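Ribonucleoside-diphosphate reductase (Sulfolobus acidocaldarius DSM 639, PDB 6QRZ) is an R2-like ligand-binding oxidase of the ferritin-like superfamily that holds a manganese/iron cofactor and probably carries out oxidation chemistry at it. Local coordinates at residues A97-P102 against V168-R173; A60-S65 against L217-N222; N80-I85 against L275-T280; G38-T43 against R112-I117. All coordinates share one frame; numbering follows the deposited sequence.

The four contacts are spread around a ferritin-like helical chain whose manganese and iron ions are held by E93, E126, H129, E228 and H231. Contact 1 and contact 2 flank the metal site without joining it: the D99 side chain is about 12 Å from the manganese ion and that of T220 about 10 Å. Their centres, 30 Å apart, lie on opposite sides of the chain's centre. Contact 3 shares helix 76-98 with contact 1, yet its centre is only 20 Å from that of contact 2. Contact 4, with its centre 20 Å from that of contact 1, also meets the second subunit, whereas contact 3 touches no other chain; these two contacts have centres 42 Å apart.

Contact 1: residues A97-P102 against V168-R173; sequences AVDITP and VMWKLR
P102 and D99 pack against W170 and M169 in a largely buried, mostly apolar contact of the ferritin-like fold, where the junction of helices 76-98 and 100-109 meets that of helices 155-169 and 171-174. At its middle P102 lies over one face of the W170 indole: CG is 3.6 Å from the centroid of the six-membered ring and 21° off its normal, a CH-pi contact. At the indole edge, D99 OD1 sits near the ring plane and accepts a weak hydrogen bond from W170 NE1 (3.0 Å, N-H...O 132°). The carboxylate is turned almost perpendicular to the indole, with 82° between the planes. The same OD1 is hydrogen-bonded to H29 of the second subunit, so one oxygen ties the indole to the dimer interface. M169 bends at chi2 and chi3, curling its CE back beside D99 O, while its CG rests on D99 CB at 3.7 Å. P102 CB completes the apolar patch against L172 CB (3.9 Å). Around these residues, M169 and L172 reach L103 on helix 100-109, and V168 packs on V183 and T187 of helix 178-190. I100 turns away from segment 168-173 to meet L119, F122 and A123 of helix 113-139.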
loop_
_atom_site.group_PDB
_atom_site.type_symbol
_atom_site.label_atom_id
_atom_site.label_comp_id
_atom_site.label_asym_id
_atom_site.label_seq_id
_atom_site.Cartn_x
_atom_site.Cartn_y
_atom_site.Cartn_z
ATOM N N ALA A 97 -5.216 -5.113 -6.874
ATOM C CA ALA A 97 -4.105 -4.322 -6.364
ATOM C C ALA A 97 -3.847 -3.072 -7.193
ATOM O O ALA A 97 -3.222 -2.131 -6.693
ATOM C CB ALA A 97 -2.834 -5.173 -6.305
ATOM N N VAL A 98 -4.309 -3.040 -8.442
ATOM C CA VAL A 98 -4.150 -1.866 -9.289
ATOM C C VAL A 98 -5.451 -1.095 -9.476
ATOM O O VAL A 98 -5.403 0.065 -9.913
ATOM C CB VAL A 98 -3.549 -2.240 -10.660
ATOM C CG1 VAL A 98 -2.154 -2.817 -10.486
ATOM C CG2 VAL A 98 -4.445 -3.225 -11.378
ATOM N N ASP A 99 -6.601 -1.688 -9.167
ATOM C CA ASP A 99 -7.867 -0.967 -9.169
ATOM C C ASP A 99 -8.150 -0.282 -7.840
ATOM O O ASP A 99 -9.151 0.433 -7.727
ATOM C CB ASP A 99 -9.018 -1.914 -9.518
ATOM C CG ASP A 99 -8.990 -2.350 -10.966
ATOM O OD1 ASP A 99 -8.526 -1.560 -11.815
ATOM O OD2 ASP A 99 -9.425 -3.482 -11.261
ATOM N N ILE A 100 -7.295 -0.486 -6.836
ATOM C CA ILE A 100 -7.461 0.179 -5.552
ATOM C C ILE A 100 -7.060 1.646 -5.630
ATOM O O ILE A 100 -7.421 2.433 -4.748
ATOM C CB ILE A 100 -6.641 -0.558 -4.478
ATOM C CG1 ILE A 100 -7.085 -0.149 -3.073
ATOM C CG2 ILE A 100 -5.158 -0.283 -4.672
ATOM C CD1 ILE A 100 -8.539 -0.440 -2.789
ATOM N N THR A 101 -6.329 2.036 -6.675
ATOM C CA THR A 101 -5.806 3.398 -6.758
ATOM C C THR A 101 -6.898 4.463 -6.803
ATOM O O THR A 101 -6.778 5.463 -6.073
ATOM C CB THR A 101 -4.860 3.510 -7.959
ATOM O OG1 THR A 101 -3.795 2.562 -7.816
ATOM C CG2 THR A 101 -4.276 4.910 -8.050
ATOM N N PRO A 102 -7.963 4.340 -7.608
ATOM C CA PRO A 102 -9.013 5.370 -7.555
ATOM C C PRO A 102 -9.717 5.439 -6.214
ATOM O O PRO A 102 -10.107 6.531 -5.783
ATOM C CB PRO A 102 -9.979 4.951 -8.673
ATOM C CG PRO A 102 -9.190 4.068 -9.559
ATOM C CD PRO A 102 -8.240 3.347 -8.663
ATOM N N VAL A 168 -15.862 0.454 -12.978
ATOM C CA VAL A 168 -16.475 0.992 -11.769
ATOM C C VAL A 168 -15.431 1.634 -10.862
ATOM O O VAL A 168 -15.697 2.658 -10.224
ATOM C CB VAL A 168 -17.265 -0.111 -11.040
ATOM C CG1 VAL A 168 -18.390 -0.620 -11.924
ATOM C CG2 VAL A 168 -16.346 -1.252 -10.644
ATOM N N MET A 169 -14.231 1.054 -10.784
ATOM C CA MET A 169 -13.193 1.624 -9.933
ATOM C C MET A 169 -12.653 2.916 -10.533
ATOM O O MET A 169 -12.669 3.970 -9.889
ATOM C CB MET A 169 -12.065 0.612 -9.717
ATOM C CG MET A 169 -12.496 -0.674 -9.034
ATOM S SD MET A 169 -13.363 -0.413 -7.477
ATOM C CE MET A 169 -12.070 0.309 -6.473
ATOM N N TRP A 170 -12.185 2.857 -11.781
ATOM C CA TRP A 170 -11.629 4.039 -12.428
ATOM C C TRP A 170 -12.689 5.061 -12.819
ATOM O O TRP A 170 -12.333 6.109 -13.369
ATOM C CB TRP A 170 -10.810 3.627 -13.652
ATOM C CG TRP A 170 -9.557 2.895 -13.280
ATOM C CD1 TRP A 170 -9.374 1.544 -13.245
ATOM C CD2 TRP A 170 -8.315 3.480 -12.869
ATOM N NE1 TRP A 170 -8.092 1.250 -12.844
ATOM C CE2 TRP A 170 -7.422 2.421 -12.608
ATOM C CE3 TRP A 170 -7.870 4.795 -12.701
ATOM C CZ2 TRP A 170 -6.110 2.637 -12.189
ATOM C CZ3 TRP A 170 -6.567 5.008 -12.283
ATOM C CH2 TRP A 170 -5.703 3.935 -12.033
ATOM N N LYS A 171 -13.971 4.788 -12.558
ATOM C CA LYS A 171 -14.976 5.840 -12.631
ATOM C C LYS A 171 -14.880 6.786 -11.443
ATOM O O LYS A 171 -15.357 7.923 -11.525
ATOM C CB LYS A 171 -16.378 5.230 -12.705
ATOM C CG LYS A 171 -17.461 6.185 -13.179
ATOM C CD LYS A 171 -18.807 5.481 -13.260
ATOM C CE LYS A 171 -19.904 6.424 -13.730
ATOM N NZ LYS A 171 -21.242 5.768 -13.714
ATOM N N LEU A 172 -14.268 6.338 -10.342
ATOM C CA LEU A 172 -14.031 7.224 -9.208
ATOM C C LEU A 172 -12.997 8.290 -9.538
ATOM O O LEU A 172 -13.020 9.376 -8.947
ATOM C CB LEU A 172 -13.577 6.413 -7.995
ATOM C CG LEU A 172 -14.514 5.319 -7.489
ATOM C CD1 LEU A 172 -13.851 4.524 -6.376
ATOM C CD2 LEU A 172 -15.813 5.928 -7.009
ATOM N N ARG A 173 -12.082 8.000 -10.466
ATOM C CA ARG A 173 -11.060 8.978 -10.829
ATOM C C ARG A 173 -11.678 10.200 -11.495
ATOM O O ARG A 173 -11.277 11.336 -11.215
ATOM C CB ARG A 173 -10.021 8.335 -11.747
ATOM C CG ARG A 173 -8.868 9.255 -12.122
ATOM C CD ARG A 173 -7.884 8.572 -13.065
ATOM N NE ARG A 173 -8.465 8.320 -14.381
ATOM C CZ ARG A 173 -7.823 7.726 -15.382
ATOM N NH1 ARG A 173 -6.571 7.317 -15.221
ATOM N NH2 ARG A 173 -8.431 7.540 -16.545
#

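Contact 2: residues A60-S65 against L217-N222; sequences AKIDFS and LSKTVN
I62 and F64 lay two side chains from an irregular loop against T220, on the long helix 215-245 of the ferritin-like fold. The first shell is apolar around a single hydroxyl. I62 CD1 comes within 3.5 Å of T220 OG1, its side chain crossing that of T220 at about a right angle, and the F64 ring brings CZ to 3.5 Å from the same OG1. Neither is a hydrogen bond. The hydroxyl is instead satisfied along its own helix, where OG1 is bonded to G216 O, so carbon can pack around a polar atom that already has its partner. Further back on the same isoleucine branch, I62 CG1 meets K219 CG at 3.9 Å. K219 places that CG anti to the backbone N (chi1 -178°) and then bends at chi2, which carries the amine away from the loop while the start of the chain stays on the isoleucine.

Further out, helix 113-139 backs the contact: T220 packs on A132, L217 on F136 and F64 on S139. This helix contributes E126 and H129 to the metal site, and helix 215-245 contributes E228 and H231, so the loop packs on one ligand-bearing helix and touches the end of another, away from the metals themselves. L217 and V221 also reach F208 of helix 192-211. The loop is shaped locally by an Asx turn just around F64. In it, S65 N donates to D63 OD1 at 3.1 Å (N-H...O 140°), meeting that oxygen from above the carboxylate plane, 63° out of it.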
loop_
_atom_site.group_PDB
_atom_site.type_symbol
_atom_site.label_atom_id
_atom_site.label_comp_id
_atom_site.label_asym_id
_atom_site.label_seq_id
_atom_site.Cartn_x
_atom_site.Cartn_y
_atom_site.Cartn_z
ATOM N N ALA A 60 7.576 -15.978 1.973
ATOM C CA ALA A 60 8.850 -16.677 1.851
ATOM C C ALA A 60 8.989 -17.778 2.895
ATOM O O ALA A 60 9.604 -18.815 2.621
ATOM C CB ALA A 60 10.008 -15.686 1.966
ATOM N N LYS A 61 8.426 -17.575 4.089
ATOM C CA LYS A 61 8.479 -18.601 5.123
ATOM C C LYS A 61 7.630 -19.817 4.777
ATOM O O LYS A 61 7.865 -20.899 5.327
ATOM C CB LYS A 61 8.027 -18.020 6.465
ATOM C CG LYS A 61 8.970 -16.976 7.043
ATOM C CD LYS A 61 10.284 -17.603 7.481
ATOM C CE LYS A 61 10.065 -18.636 8.575
ATOM N NZ LYS A 61 11.345 -19.243 9.036
ATOM N N ILE A 62 6.655 -19.666 3.883
ATOM C CA ILE A 62 5.818 -20.791 3.478
ATOM C C ILE A 62 6.633 -21.714 2.583
ATOM O O ILE A 62 7.099 -21.312 1.510
ATOM C CB ILE A 62 4.551 -20.301 2.767
ATOM C CG1 ILE A 62 3.706 -19.444 3.714
ATOM C CG2 ILE A 62 3.747 -21.481 2.247
ATOM C CD1 ILE A 62 2.455 -18.881 3.078
ATOM N N ASP A 63 6.810 -22.958 3.020
ATOM C CA ASP A 63 7.614 -23.929 2.292
ATOM C C ASP A 63 6.749 -24.660 1.272
ATOM O O ASP A 63 5.692 -25.199 1.616
ATOM C CB ASP A 63 8.258 -24.926 3.258
ATOM C CG ASP A 63 9.345 -25.758 2.602
ATOM O OD1 ASP A 63 9.638 -25.531 1.409
ATOM O OD2 ASP A 63 9.910 -26.640 3.284
ATOM N N PHE A 64 7.203 -24.674 0.019
ATOM C CA PHE A 64 6.507 -25.349 -1.070
ATOM C C PHE A 64 7.254 -26.590 -1.549
ATOM O O PHE A 64 7.017 -27.057 -2.668
ATOM C CB PHE A 64 6.287 -24.389 -2.241
ATOM C CG PHE A 64 5.413 -23.211 -1.912
ATOM C CD1 PHE A 64 4.051 -23.258 -2.148
ATOM C CD2 PHE A 64 5.957 -22.053 -1.382
ATOM C CE1 PHE A 64 3.242 -22.176 -1.851
ATOM C CE2 PHE A 64 5.154 -20.966 -1.083
ATOM C CZ PHE A 64 3.794 -21.028 -1.319
ATOM N N SER A 65 8.152 -27.134 -0.724
ATOM C CA SER A 65 8.993 -28.242 -1.164
ATOM C C SER A 65 8.230 -29.557 -1.266
ATOM O O SER A 65 8.682 -30.462 -1.977
ATOM C CB SER A 65 10.187 -28.404 -0.222
ATOM O OG SER A 65 9.762 -28.653 1.107
ATOM N N LEU A 217 0.373 -24.629 0.003
ATOM C CA LEU A 217 -0.722 -23.783 -0.459
ATOM C C LEU A 217 -1.829 -23.694 0.582
ATOM O O LEU A 217 -2.519 -22.672 0.664
ATOM C CB LEU A 217 -1.275 -24.309 -1.784
ATOM C CG LEU A 217 -2.315 -23.420 -2.469
ATOM C CD1 LEU A 217 -1.719 -22.064 -2.818
ATOM C CD2 LEU A 217 -2.879 -24.095 -3.708
ATOM N N SER A 218 -2.013 -24.746 1.385
ATOM C CA SER A 218 -2.980 -24.679 2.477
ATOM C C SER A 218 -2.578 -23.621 3.495
ATOM O O SER A 218 -3.427 -22.867 3.986
ATOM C CB SER A 218 -3.115 -26.047 3.147
ATOM O OG SER A 218 -3.567 -27.024 2.226
ATOM N N LYS A 219 -1.287 -23.555 3.829
ATOM C CA LYS A 219 -0.795 -22.465 4.664
ATOM C C LYS A 219 -0.972 -21.126 3.962
ATOM O O LYS A 219 -1.263 -20.111 4.604
ATOM C CB LYS A 219 0.675 -22.700 5.019
ATOM C CG LYS A 219 1.288 -21.641 5.923
ATOM C CD LYS A 219 0.661 -21.661 7.308
ATOM C CE LYS A 219 1.319 -20.645 8.229
ATOM N NZ LYS A 219 0.703 -20.639 9.586
ATOM N N THR A 220 -0.809 -21.107 2.638
ATOM C CA THR A 220 -0.999 -19.876 1.879
ATOM C C THR A 220 -2.456 -19.429 1.912
ATOM O O THR A 220 -2.750 -18.257 2.176
ATOM C CB THR A 220 -0.527 -20.072 0.437
ATOM O OG1 THR A 220 0.858 -20.436 0.429
ATOM C CG2 THR A 220 -0.716 -18.797 -0.366
ATOM N N VAL A 221 -3.384 -20.354 1.661
ATOM C CA VAL A 221 -4.801 -19.998 1.603
ATOM C C VAL A 221 -5.303 -19.569 2.977
ATOM O O VAL A 221 -6.012 -18.564 3.109
ATOM C CB VAL A 221 -5.625 -21.169 1.039
ATOM C CG1 VAL A 221 -7.115 -20.887 1.174
ATOM C CG2 VAL A 221 -5.259 -21.419 -0.414
ATOM N N ASN A 222 -4.945 -20.323 4.021
ATOM C CA ASN A 222 -5.381 -19.974 5.370
ATOM C C ASN A 222 -4.872 -18.602 5.788
ATOM O O ASN A 222 -5.518 -17.919 6.591
ATOM C CB ASN A 222 -4.919 -21.038 6.366
ATOM C CG ASN A 222 -5.735 -22.312 6.278
ATOM O OD1 ASN A 222 -6.941 -22.276 6.030
ATOM N ND2 ASN A 222 -5.080 -23.449 6.481
#

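Contact 3: residues N80-I85 against L275-T280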
loop_
_atom_site.group_PDB
_atom_site.type_symbol
_atom_site.label_atom_id
_atom_site.label_comp_id
_atom_site.label_asym_id
_atom_site.label_seq_id
_atom_site.Cartn_x
_atom_site.Cartn_y
_atom_site.Cartn_z
ATOM N N ASN A 80 -5.670 -29.670 -13.849
ATOM C CA ASN A 80 -6.215 -28.651 -14.740
ATOM C C ASN A 80 -7.176 -27.728 -14.000
ATOM O O ASN A 80 -7.160 -26.510 -14.210
ATOM C CB ASN A 80 -6.909 -29.317 -15.928
ATOM C CG ASN A 80 -7.275 -28.331 -17.021
ATOM O OD1 ASN A 80 -6.861 -27.173 -16.995
ATOM N ND2 ASN A 80 -8.049 -28.793 -17.997
ATOM N N TYR A 81 -8.019 -28.288 -13.128
ATOM C CA TYR A 81 -8.955 -27.458 -12.376
ATOM C C TYR A 81 -8.245 -26.684 -11.273
ATOM O O TYR A 81 -8.579 -25.524 -11.010
ATOM C CB TYR A 81 -10.073 -28.319 -11.793
ATOM C CG TYR A 81 -11.060 -27.547 -10.948
ATOM C CD1 TYR A 81 -12.044 -26.763 -11.538
ATOM C CD2 TYR A 81 -11.014 -27.605 -9.561
ATOM C CE1 TYR A 81 -12.949 -26.054 -10.771
ATOM C CE2 TYR A 81 -11.916 -26.900 -8.785
ATOM C CZ TYR A 81 -12.881 -26.127 -9.396
ATOM O OH TYR A 81 -13.781 -25.424 -8.629
ATOM N N LEU A 82 -7.269 -27.312 -10.612
ATOM C CA LEU A 82 -6.503 -26.609 -9.586
ATOM C C LEU A 82 -5.732 -25.443 -10.187
ATOM O O LEU A 82 -5.723 -24.340 -9.630
ATOM C CB LEU A 82 -5.559 -27.582 -8.878
ATOM C CG LEU A 82 -4.837 -27.099 -7.615
ATOM C CD1 LEU A 82 -4.671 -28.248 -6.635
ATOM C CD2 LEU A 82 -3.480 -26.493 -7.948
ATOM N N LEU A 83 -5.081 -25.667 -11.333
ATOM C CA LEU A 83 -4.405 -24.573 -12.021
ATOM C C LEU A 83 -5.398 -23.522 -12.498
ATOM O O LEU A 83 -5.051 -22.340 -12.599
ATOM C CB LEU A 83 -3.596 -25.117 -13.198
ATOM C CG LEU A 83 -2.781 -24.117 -14.019
ATOM C CD1 LEU A 83 -1.754 -23.419 -13.144
ATOM C CD2 LEU A 83 -2.108 -24.815 -15.191
ATOM N N ASN A 84 -6.635 -23.929 -12.789
ATOM C CA ASN A 84 -7.648 -22.977 -13.229
ATOM C C ASN A 84 -8.036 -22.029 -12.102
ATOM O O ASN A 84 -8.000 -20.804 -12.269
ATOM C CB ASN A 84 -8.874 -23.727 -13.756
ATOM C CG ASN A 84 -9.928 -22.798 -14.327
ATOM O OD1 ASN A 84 -9.669 -21.622 -14.579
ATOM N ND2 ASN A 84 -11.126 -23.327 -14.541
ATOM N N ILE A 85 -8.401 -22.578 -10.942
ATOM C CA ILE A 85 -8.852 -21.739 -9.836
ATOM C C ILE A 85 -7.697 -20.935 -9.250
ATOM O O ILE A 85 -7.906 -19.846 -8.703
ATOM C CB ILE A 85 -9.552 -22.598 -8.768
ATOM C CG1 ILE A 85 -8.633 -23.727 -8.297
ATOM C CG2 ILE A 85 -10.857 -23.162 -9.315
ATOM C CD1 ILE A 85 -9.323 -24.752 -7.423
ATOM N N LEU A 275 -17.301 -32.269 -11.821
ATOM C CA LEU A 275 -16.193 -31.533 -11.225
ATOM C C LEU A 275 -15.273 -32.461 -10.434
ATOM O O LEU A 275 -15.740 -33.395 -9.781
ATOM C CB LEU A 275 -16.719 -30.414 -10.323
ATOM C CG LEU A 275 -17.475 -29.283 -11.023
ATOM C CD1 LEU A 275 -17.947 -28.251 -10.012
ATOM C CD2 LEU A 275 -16.600 -28.634 -12.086
ATOM N N PRO A 276 -13.963 -32.204 -10.496
ATOM C CA PRO A 276 -13.007 -33.072 -9.797
ATOM C C PRO A 276 -12.968 -32.818 -8.299
ATOM O O PRO A 276 -13.758 -32.025 -7.775
ATOM C CB PRO A 276 -11.669 -32.718 -10.457
ATOM C CG PRO A 276 -11.843 -31.301 -10.877
ATOM C CD PRO A 276 -13.287 -31.154 -11.278
ATOM N N PHE A 277 -12.049 -33.495 -7.607
ATOM C CA PHE A 277 -11.859 -33.347 -6.163
ATOM C C PHE A 277 -13.134 -33.659 -5.382
ATOM O O PHE A 277 -13.315 -33.184 -4.259
ATOM C CB PHE A 277 -11.351 -31.947 -5.805
ATOM C CG PHE A 277 -10.022 -31.605 -6.418
ATOM C CD1 PHE A 277 -8.847 -32.085 -5.866
ATOM C CD2 PHE A 277 -9.946 -30.794 -7.539
ATOM C CE1 PHE A 277 -7.620 -31.772 -6.423
ATOM C CE2 PHE A 277 -8.720 -30.474 -8.103
ATOM C CZ PHE A 277 -7.555 -30.965 -7.542
ATOM N N GLY A 278 -14.022 -34.464 -5.962
ATOM C CA GLY A 278 -15.286 -34.771 -5.319
ATOM C C GLY A 278 -16.207 -33.582 -5.158
ATOM O O GLY A 278 -17.005 -33.545 -4.216
ATOM N N LEU A 279 -16.115 -32.604 -6.054
ATOM C CA LEU A 279 -16.931 -31.402 -5.976
ATOM C C LEU A 279 -18.206 -31.567 -6.792
ATOM O O LEU A 279 -18.187 -32.111 -7.899
ATOM C CB LEU A 279 -16.148 -30.187 -6.475
ATOM C CG LEU A 279 -14.946 -29.758 -5.633
ATOM C CD1 LEU A 279 -14.195 -28.622 -6.311
ATOM C CD2 LEU A 279 -15.390 -29.351 -4.237
ATOM N N THR A 280 -19.315 -31.088 -6.231
ATOM C CA THR A 280 -20.611 -31.118 -6.894
ATOM C C THR A 280 -20.914 -29.754 -7.490
ATOM O O THR A 280 -20.786 -28.740 -6.786
ATOM C CB THR A 280 -21.710 -31.507 -5.908
ATOM O OG1 THR A 280 -21.410 -32.788 -5.337
ATOM C CG2 THR A 280 -23.061 -31.575 -6.605
#
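Y81 and P276 mark the closest passage of the two backbones, their CA atoms 7.4 Å apart, where a type I' beta turn running from P276 to L279 abuts helix 76-98 of the ferritin-like fold. The turn is closed by L279 N donating to P276 O at 3.0 Å. Its two central residues, F277 (phi 58°) and G278 (phi 65°), both have positive phi, and F277 thus adopts a left-handed backbone conformation. The opposing segment is regular helix, with I85 N bonded to Y81 O. No hydrogen bond crosses between the segments, and the contact rests on side chains.

Y81 carries most of it. Its CG lies anti to the backbone N (chi1 178°), which swings the ring out from the helix to the turn. There P276 CG meets Y81 CB at 3.6 Å, with the two side chains crossing at about a right angle. Further along the phenol, L279 CD1 lies 3.8 Å from Y81 CE2. I85, one helical turn on, lays its CG2 over a face of the same ring. F277 reaches in between the two helical residues Y81 and L82, offering its ring edge to Y81 CD2.

Helix 192-211 adds to the surroundings: F277 touches I207 and L211, while Y81 touches T203. E78, a turn earlier on helix 76-98, packs on both P276 and F277. At the far end of the F277 ring, CZ rests 4.1 Å from L82 CD1.

Contact 4: residues G38-T43 against R112-I117; sequences GYDWNT and RVEDVI
D40 O accepts a weak bond from T43 N (3.3 Å) in a type I beta turn, D40 to T43, and both residues lie beside E114 at the start of helix 113-139. T43 OG1 lies against the same carbonyl oxygen, at a modelled distance too short to rely on. The turn leads into helix 44-54 of the ferritin-like fold, which T43 immediately precedes, though its side chain makes no capping bond.

Across the contact the E114 carboxylate lies almost parallel to that of D40, 3° between the planes, with D40 OD2 and E114 OE2 3.8 Å apart. E114 bends at chi2 (85°), setting OE2 beside the loop, near G38 O. Two like charges so near each other could raise the proton affinity of one of them.

The apolar half belongs to Y39, whose ring skirts V113 CG1 at 4.1 Å from its CE1. Helix 44-54 packs on the same helical face, M46 touching E114 and Y49 touching I117. The second subunit comes in alongside: its A130 meets Y39, its D138 is hydrogen-bonded to W41 NE1, and its R135 forms a cation-pi pair with the W41 ring. Over one face of the Y39 ring sits I117 CD1, in a CH-pi contact 3.8 Å from the centroid and 20° off the normal.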
loop_
_atom_site.group_PDB
_atom_site.type_symbol
_atom_site.label_atom_id
_atom_site.label_comp_id
_atom_site.label_asym_id
_atom_site.label_seq_id
_atom_site.Cartn_x
_atom_site.Cartn_y
_atom_site.Cartn_z
ATOM N N GLY A 38 -5.371 14.634 14.304
ATOM C CA GLY A 38 -4.814 13.358 14.702
ATOM C C GLY A 38 -5.533 12.171 14.085
ATOM O O GLY A 38 -6.434 12.294 13.253
ATOM N N TYR A 39 -5.108 10.986 14.514
ATOM C CA TYR A 39 -5.664 9.726 14.043
ATOM C C TYR A 39 -6.715 9.217 15.021
ATOM O O TYR A 39 -6.520 9.266 16.239
ATOM C CB TYR A 39 -4.569 8.672 13.871
ATOM C CG TYR A 39 -3.616 8.931 12.724
ATOM C CD1 TYR A 39 -3.952 9.801 11.696
ATOM C CD2 TYR A 39 -2.382 8.296 12.668
ATOM C CE1 TYR A 39 -3.083 10.036 10.645
ATOM C CE2 TYR A 39 -1.507 8.524 11.623
ATOM C CZ TYR A 39 -1.862 9.394 10.615
ATOM O OH TYR A 39 -0.995 9.623 9.572
ATOM N N ASP A 40 -7.827 8.723 14.479
ATOM C CA ASP A 40 -8.889 8.118 15.282
ATOM C C ASP A 40 -8.609 6.624 15.386
ATOM O O ASP A 40 -8.970 5.849 14.497
ATOM C CB ASP A 40 -10.256 8.390 14.666
ATOM C CG ASP A 40 -10.616 9.862 14.667
ATOM O OD1 ASP A 40 -10.165 10.587 15.578
ATOM O OD2 ASP A 40 -11.350 10.294 13.753
ATOM N N TRP A 41 -7.965 6.218 16.483
ATOM C CA TRP A 41 -7.555 4.827 16.637
ATOM C C TRP A 41 -8.731 3.887 16.863
ATOM O O TRP A 41 -8.601 2.685 16.609
ATOM C CB TRP A 41 -6.561 4.697 17.790
ATOM C CG TRP A 41 -5.341 5.548 17.625
ATOM C CD1 TRP A 41 -5.075 6.730 18.253
ATOM C CD2 TRP A 41 -4.223 5.288 16.769
ATOM N NE1 TRP A 41 -3.857 7.219 17.844
ATOM C CE2 TRP A 41 -3.315 6.352 16.934
ATOM C CE3 TRP A 41 -3.902 4.256 15.882
ATOM C CZ2 TRP A 41 -2.107 6.413 16.244
ATOM C CZ3 TRP A 41 -2.701 4.320 15.198
ATOM C CH2 TRP A 41 -1.820 5.391 15.382
ATOM N N ASN A 42 -9.869 4.399 17.333
ATOM C CA ASN A 42 -11.021 3.545 17.587
ATOM C C ASN A 42 -11.858 3.278 16.343
ATOM O O ASN A 42 -12.802 2.484 16.412
ATOM C CB ASN A 42 -11.908 4.158 18.677
ATOM C CG ASN A 42 -12.420 5.540 18.311
ATOM O OD1 ASN A 42 -12.119 6.068 17.240
ATOM N ND2 ASN A 42 -13.208 6.130 19.203
ATOM N N THR A 43 -11.546 3.916 15.218
ATOM C CA THR A 43 -12.323 3.704 14.009
ATOM C C THR A 43 -12.050 2.320 13.427
ATOM O O THR A 43 -10.999 1.711 13.653
ATOM C CB THR A 43 -12.017 4.779 12.966
ATOM O OG1 THR A 43 -10.599 4.965 12.870
ATOM C CG2 THR A 43 -12.679 6.093 13.348
ATOM N N ARG A 112 -10.492 11.411 4.255
ATOM C CA ARG A 112 -10.531 10.292 5.197
ATOM C C ARG A 112 -9.167 9.608 5.197
ATOM O O ARG A 112 -8.956 8.556 4.590
ATOM C CB ARG A 112 -11.647 9.325 4.830
ATOM C CG ARG A 112 -13.004 9.983 4.671
ATOM C CD ARG A 112 -14.080 8.949 4.398
ATOM N NE ARG A 112 -14.138 7.944 5.453
ATOM C CZ ARG A 112 -14.898 8.044 6.538
ATOM N NH1 ARG A 112 -15.672 9.106 6.709
ATOM N NH2 ARG A 112 -14.884 7.081 7.449
ATOM N N VAL A 113 -8.220 10.233 5.902
ATOM C CA VAL A 113 -6.861 9.702 5.960
ATOM C C VAL A 113 -6.839 8.336 6.631
ATOM O O VAL A 113 -6.056 7.459 6.243
ATOM C CB VAL A 113 -5.932 10.707 6.671
ATOM C CG1 VAL A 113 -4.534 10.130 6.833
ATOM C CG2 VAL A 113 -5.881 12.008 5.889
ATOM N N GLU A 114 -7.699 8.123 7.631
ATOM C CA GLU A 114 -7.776 6.812 8.268
ATOM C C GLU A 114 -8.137 5.733 7.256
ATOM O O GLU A 114 -7.561 4.637 7.271
ATOM C CB GLU A 114 -8.793 6.834 9.410
ATOM C CG GLU A 114 -8.515 7.871 10.486
ATOM C CD GLU A 114 -9.066 9.240 10.133
ATOM O OE1 GLU A 114 -9.736 9.361 9.085
ATOM O OE2 GLU A 114 -8.829 10.194 10.904
ATOM N N ASP A 115 -9.088 6.024 6.365
ATOM C CA ASP A 115 -9.402 5.089 5.291
ATOM C C ASP A 115 -8.239 4.962 4.317
ATOM O O ASP A 115 -7.981 3.875 3.790
ATOM C CB ASP A 115 -10.669 5.531 4.561
ATOM C CG ASP A 115 -11.925 5.280 5.371
ATOM O OD1 ASP A 115 -11.933 4.325 6.176
ATOM O OD2 ASP A 115 -12.905 6.031 5.200
ATOM N N VAL A 116 -7.526 6.064 4.066
ATOM C CA VAL A 116 -6.351 6.007 3.200
ATOM C C VAL A 116 -5.284 5.109 3.813
ATOM O O VAL A 116 -4.592 4.372 3.103
ATOM C CB VAL A 116 -5.812 7.425 2.930
ATOM C CG1 VAL A 116 -4.526 7.363 2.118
ATOM C CG2 VAL A 116 -6.852 8.260 2.208
ATOM N N ILE A 117 -5.143 5.146 5.140
ATOM C CA ILE A 117 -4.119 4.340 5.798
ATOM C C ILE A 117 -4.416 2.855 5.638
ATOM O O ILE A 117 -3.512 2.056 5.362
ATOM C CB ILE A 117 -3.994 4.740 7.279
ATOM C CG1 ILE A 117 -3.433 6.156 7.404
ATOM C CG2 ILE A 117 -3.104 3.759 8.025
ATOM C CD1 ILE A 117 -3.393 6.671 8.824
#